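Local atomic coordinates of Pbp related beta-lactamase (Pyrococcus abyssi, PDB entry 2QMI), a protein that probably hydrolyses peptide bonds as a self-compartmentalizing octameric serine peptidase of the penicillin-binding protein and beta-lactamase family. Residues H103-L114 with A150-L161. Residues are numbered along the deposited sequence; the frame is centred on the assembly and turned at random.
Sequences HLLTHSSGIPSL and AVAKPGERFFYL
His-107, where helix 101-105 ends in a Schellman motif, runs along residues Phe-158 to Leu-161. Its CG stands beside its own backbone N (chi1 -61°), which lays the imidazole alongside the Phe-158 and Tyr-160 side chains. Tyr-160 CD1 comes over one imidazole face near its rim, with Tyr-160 CE1 3.5 Å from His-107 NE2 and the planes inclined at 37°; the Phe-158 ring stands almost perpendicular, its CE1 3.4 Å from His-107 CB. On the backbone, Phe-159 N gives a nearly straight hydrogen bond to His-107 O (3.0 Å, 166°), tying the two backbones together at this point.

Leu-161 spreads its two methyls: CD1 packs on Ser-113 CA at 3.7 Å and on Leu-114, while CD2 approaches Ser-109 OG and Ile-111 O. Beside it, Phe-159 receives Pro-112 CB over its ring face in a CH-pi contact, 4.1 Å from the centroid. Gly-110, whose positive phi suits glycine, accepts a bond from Val-151 N at 2.9 Å through its O. Water 2 bridges Ile-111 O and Phe-159 O.

Tyr-160 OH bonds Ser-59 and Lys-62, consistent with the SxxK and Tyr-x-Asn motifs of this family's active site. Helix 61-74 meets His-107 through Lys-62, and helix 162-176 packs on Leu-104 and Leu-114; strand 283-284 adds Tyr-284, edge-to-face with His-107.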
loop_
_atom_site.group_PDB
_atom_site.type_symbol
_atom_site.label_atom_id
_atom_site.label_comp_id
_atom_site.label_asym_id
_atom_site.label_seq_id
_atom_site.Cartn_x
_atom_site.Cartn_y
_atom_site.Cartn_z
ATOM N N HIS A 103 30.000 -46.475 -8.057
ATOM C CA HIS A 103 28.642 -45.981 -7.847
ATOM C C HIS A 103 28.630 -44.457 -7.692
ATOM O O HIS A 103 27.808 -43.774 -8.304
ATOM C CB HIS A 103 28.009 -46.620 -6.601
ATOM C CG HIS A 103 27.777 -48.098 -6.719
ATOM N ND1 HIS A 103 27.252 -48.684 -7.851
ATOM C CD2 HIS A 103 27.974 -49.102 -5.834
ATOM C CE1 HIS A 103 27.138 -49.987 -7.659
ATOM N NE2 HIS A 103 27.568 -50.267 -6.443
ATOM N N LEU A 104 29.538 -43.928 -6.875
ATOM C CA LEU A 104 29.613 -42.484 -6.651
ATOM C C LEU A 104 29.936 -41.729 -7.936
ATOM O O LEU A 104 29.357 -40.684 -8.214
ATOM C CB LEU A 104 30.674 -42.151 -5.594
ATOM C CG LEU A 104 30.496 -42.661 -4.160
ATOM C CD1 LEU A 104 31.668 -42.177 -3.305
ATOM C CD2 LEU A 104 29.180 -42.169 -3.588
ATOM N N LEU A 105 30.875 -42.258 -8.710
ATOM C CA LEU A 105 31.273 -41.633 -9.970
ATOM C C LEU A 105 30.103 -41.545 -10.944
ATOM O O LEU A 105 29.995 -40.589 -11.714
ATOM C CB LEU A 105 32.397 -42.441 -10.625
ATOM C CG LEU A 105 33.794 -42.414 -10.005
ATOM C CD1 LEU A 105 34.645 -43.525 -10.620
ATOM C CD2 LEU A 105 34.428 -41.045 -10.233
ATOM N N THR A 106 29.232 -42.550 -10.904
ATOM C CA THR A 106 28.086 -42.619 -11.797
ATOM C C THR A 106 26.765 -42.122 -11.209
ATOM O O THR A 106 25.727 -42.200 -11.867
ATOM C CB THR A 106 27.882 -44.069 -12.293
ATOM O OG1 THR A 106 27.756 -44.943 -11.166
ATOM C CG2 THR A 106 29.062 -44.517 -13.139
ATOM N N HIS A 107 26.796 -41.601 -9.985
ATOM C CA HIS A 107 25.582 -41.123 -9.335
ATOM C C HIS A 107 24.565 -42.250 -9.296
ATOM O O HIS A 107 23.388 -42.033 -9.577
ATOM C CB HIS A 107 24.972 -39.948 -10.100
ATOM C CG HIS A 107 25.866 -38.753 -10.193
ATOM N ND1 HIS A 107 26.176 -37.966 -9.106
ATOM C CD2 HIS A 107 26.509 -38.205 -11.250
ATOM C CE1 HIS A 107 26.971 -36.984 -9.489
ATOM N NE2 HIS A 107 27.189 -37.106 -10.786
ATOM N N SER A 108 25.026 -43.454 -8.961
ATOM C CA SER A 108 24.150 -44.621 -8.886
ATOM C C SER A 108 24.108 -45.288 -7.502
ATOM O O SER A 108 23.646 -46.426 -7.379
ATOM C CB SER A 108 24.558 -45.663 -9.944
ATOM O OG SER A 108 25.820 -46.239 -9.669
ATOM N N SER A 109 24.574 -44.586 -6.469
ATOM C CA SER A 109 24.572 -45.143 -5.118
ATOM C C SER A 109 23.182 -45.610 -4.682
ATOM O O SER A 109 23.048 -46.484 -3.819
ATOM C CB SER A 109 25.094 -44.116 -4.109
ATOM O OG SER A 109 24.226 -43.005 -4.002
ATOM N N GLY A 110 22.151 -45.023 -5.284
ATOM C CA GLY A 110 20.786 -45.382 -4.943
ATOM C C GLY A 110 20.191 -44.367 -3.989
ATOM O O GLY A 110 19.018 -44.438 -3.630
ATOM N N ILE A 111 21.017 -43.413 -3.580
ATOM C CA ILE A 111 20.603 -42.364 -2.665
ATOM C C ILE A 111 20.247 -41.103 -3.441
ATOM O O ILE A 111 21.093 -40.511 -4.112
ATOM C CB ILE A 111 21.732 -42.033 -1.674
ATOM C CG1 ILE A 111 22.166 -43.305 -0.949
ATOM C CG2 ILE A 111 21.261 -40.996 -0.665
ATOM C CD1 ILE A 111 23.405 -43.137 -0.092
ATOM N N PRO A 112 18.979 -40.678 -3.372
ATOM C CA PRO A 112 18.615 -39.466 -4.107
ATOM C C PRO A 112 19.316 -38.249 -3.507
ATOM O O PRO A 112 19.812 -38.289 -2.375
ATOM C CB PRO A 112 17.099 -39.421 -3.973
ATOM C CG PRO A 112 16.862 -40.072 -2.647
ATOM C CD PRO A 112 17.826 -41.233 -2.645
ATOM N N SER A 113 19.354 -37.172 -4.279
ATOM C CA SER A 113 20.020 -35.957 -3.869
ATOM C C SER A 113 19.593 -35.369 -2.540
ATOM O O SER A 113 18.428 -35.427 -2.147
ATOM C CB SER A 113 19.857 -34.892 -4.951
ATOM O OG SER A 113 20.233 -33.612 -4.472
ATOM N N LEU A 114 20.568 -34.813 -1.840
ATOM C CA LEU A 114 20.299 -34.129 -0.596
ATOM C C LEU A 114 20.280 -32.710 -1.175
ATOM O O LEU A 114 21.015 -32.422 -2.112
ATOM C CB LEU A 114 21.470 -34.307 0.388
ATOM C CG LEU A 114 22.108 -35.702 0.551
ATOM C CD1 LEU A 114 23.229 -35.624 1.594
ATOM C CD2 LEU A 114 21.064 -36.734 0.964
ATOM N N ALA A 150 18.451 -43.582 0.921
ATOM C CA ALA A 150 18.430 -44.433 -0.270
ATOM C C ALA A 150 17.029 -44.939 -0.620
ATOM O O ALA A 150 16.192 -45.135 0.261
ATOM C CB ALA A 150 19.373 -45.610 -0.076
ATOM N N VAL A 151 16.786 -45.146 -1.911
ATOM C CA VAL A 151 15.495 -45.628 -2.386
ATOM C C VAL A 151 15.655 -46.856 -3.282
ATOM O O VAL A 151 14.698 -47.594 -3.506
ATOM C CB VAL A 151 14.752 -44.536 -3.164
ATOM C CG1 VAL A 151 14.465 -43.364 -2.246
ATOM C CG2 VAL A 151 15.591 -44.087 -4.358
ATOM N N ALA A 152 16.867 -47.072 -3.789
ATOM C CA ALA A 152 17.144 -48.230 -4.636
ATOM C C ALA A 152 18.519 -48.793 -4.271
ATOM O O ALA A 152 19.295 -48.136 -3.576
ATOM C CB ALA A 152 17.113 -47.826 -6.118
ATOM N N LYS A 153 18.813 -50.008 -4.731
ATOM C CA LYS A 153 20.109 -50.632 -4.463
ATOM C C LYS A 153 21.161 -49.947 -5.317
ATOM O O LYS A 153 20.854 -49.423 -6.381
ATOM C CB LYS A 153 20.093 -52.125 -4.820
ATOM C CG LYS A 153 19.251 -52.988 -3.900
ATOM C CD LYS A 153 19.231 -54.439 -4.355
ATOM C CE LYS A 153 18.248 -55.254 -3.520
ATOM N NZ LYS A 153 18.072 -56.648 -4.042
ATOM N N PRO A 154 22.420 -49.943 -4.857
ATOM C CA PRO A 154 23.510 -49.318 -5.605
ATOM C C PRO A 154 23.574 -49.813 -7.052
ATOM O O PRO A 154 23.514 -51.018 -7.310
ATOM C CB PRO A 154 24.744 -49.735 -4.811
ATOM C CG PRO A 154 24.234 -49.749 -3.404
ATOM C CD PRO A 154 22.898 -50.443 -3.553
ATOM N N GLY A 155 23.682 -48.880 -7.992
ATOM C CA GLY A 155 23.781 -49.250 -9.389
ATOM C C GLY A 155 22.497 -49.473 -10.160
ATOM O O GLY A 155 22.550 -49.740 -11.357
ATOM N N GLU A 156 21.348 -49.372 -9.505
ATOM C CA GLU A 156 20.084 -49.573 -10.204
ATOM C C GLU A 156 19.510 -48.287 -10.803
ATOM O O GLU A 156 18.860 -48.336 -11.847
ATOM C CB GLU A 156 19.045 -50.223 -9.272
ATOM C CG GLU A 156 19.498 -51.567 -8.674
ATOM C CD GLU A 156 18.374 -52.342 -7.988
ATOM O OE1 GLU A 156 17.517 -51.707 -7.336
ATOM O OE2 GLU A 156 18.357 -53.594 -8.093
ATOM N N ARG A 157 19.745 -47.139 -10.165
ATOM C CA ARG A 157 19.207 -45.878 -10.683
ATOM C C ARG A 157 20.142 -44.676 -10.602
ATOM O O ARG A 157 21.088 -44.654 -9.819
ATOM C CB ARG A 157 17.880 -45.533 -9.983
ATOM C CG ARG A 157 16.721 -46.422 -10.407
ATOM C CD ARG A 157 15.424 -46.030 -9.730
ATOM N NE ARG A 157 14.983 -44.684 -10.076
ATOM C CZ ARG A 157 13.823 -44.162 -9.681
ATOM N NH1 ARG A 157 12.994 -44.882 -8.932
ATOM N NH2 ARG A 157 13.493 -42.918 -10.024
ATOM N N PHE A 158 19.849 -43.671 -11.424
ATOM C CA PHE A 158 20.644 -42.453 -11.487
ATOM C C PHE A 158 19.988 -41.280 -10.758
ATOM O O PHE A 158 18.860 -40.899 -11.053
ATOM C CB PHE A 158 20.886 -42.075 -12.957
ATOM C CG PHE A 158 21.713 -40.823 -13.146
ATOM C CD1 PHE A 158 23.102 -40.877 -13.116
ATOM C CD2 PHE A 158 21.096 -39.586 -13.334
ATOM C CE1 PHE A 158 23.867 -39.722 -13.270
ATOM C CE2 PHE A 158 21.859 -38.419 -13.489
ATOM C CZ PHE A 158 23.247 -38.493 -13.456
ATOM N N PHE A 159 20.701 -40.723 -9.789
ATOM C CA PHE A 159 20.238 -39.561 -9.041
ATOM C C PHE A 159 21.475 -38.677 -8.918
ATOM O O PHE A 159 22.453 -39.073 -8.296
ATOM C CB PHE A 159 19.746 -39.947 -7.632
ATOM C CG PHE A 159 18.442 -40.706 -7.612
ATOM C CD1 PHE A 159 17.248 -40.085 -7.974
ATOM C CD2 PHE A 159 18.404 -42.046 -7.219
ATOM C CE1 PHE A 159 16.042 -40.784 -7.946
ATOM C CE2 PHE A 159 17.192 -42.755 -7.188
ATOM C CZ PHE A 159 16.015 -42.120 -7.553
ATOM N N TYR A 160 21.443 -37.495 -9.527
ATOM C CA TYR A 160 22.577 -36.584 -9.457
ATOM C C TYR A 160 22.793 -36.212 -7.994
ATOM O O TYR A 160 21.949 -35.563 -7.370
ATOM C CB TYR A 160 22.303 -35.333 -10.285
ATOM C CG TYR A 160 23.527 -34.485 -10.564
ATOM C CD1 TYR A 160 24.496 -34.900 -11.470
ATOM C CD2 TYR A 160 23.698 -33.256 -9.936
ATOM C CE1 TYR A 160 25.602 -34.108 -11.748
ATOM C CE2 TYR A 160 24.799 -32.461 -10.200
ATOM C CZ TYR A 160 25.746 -32.888 -11.108
ATOM O OH TYR A 160 26.830 -32.085 -11.383
ATOM N N LEU A 161 23.925 -36.638 -7.448
ATOM C CA LEU A 161 24.245 -36.391 -6.049
ATOM C C LEU A 161 25.569 -35.649 -5.868
ATOM O O LEU A 161 26.639 -36.236 -6.045
ATOM C CB LEU A 161 24.312 -37.727 -5.312
ATOM C CG LEU A 161 24.592 -37.726 -3.810
ATOM C CD1 LEU A 161 23.435 -37.066 -3.074
ATOM C CD2 LEU A 161 24.787 -39.158 -3.334
HETATM O O HOH W 1 20.549 -47.045 -7.553
HETATM O O HOH W 2 22.671 -41.012 -6.234
HETATM O O HOH W 3 22.560 -33.258 -6.089
#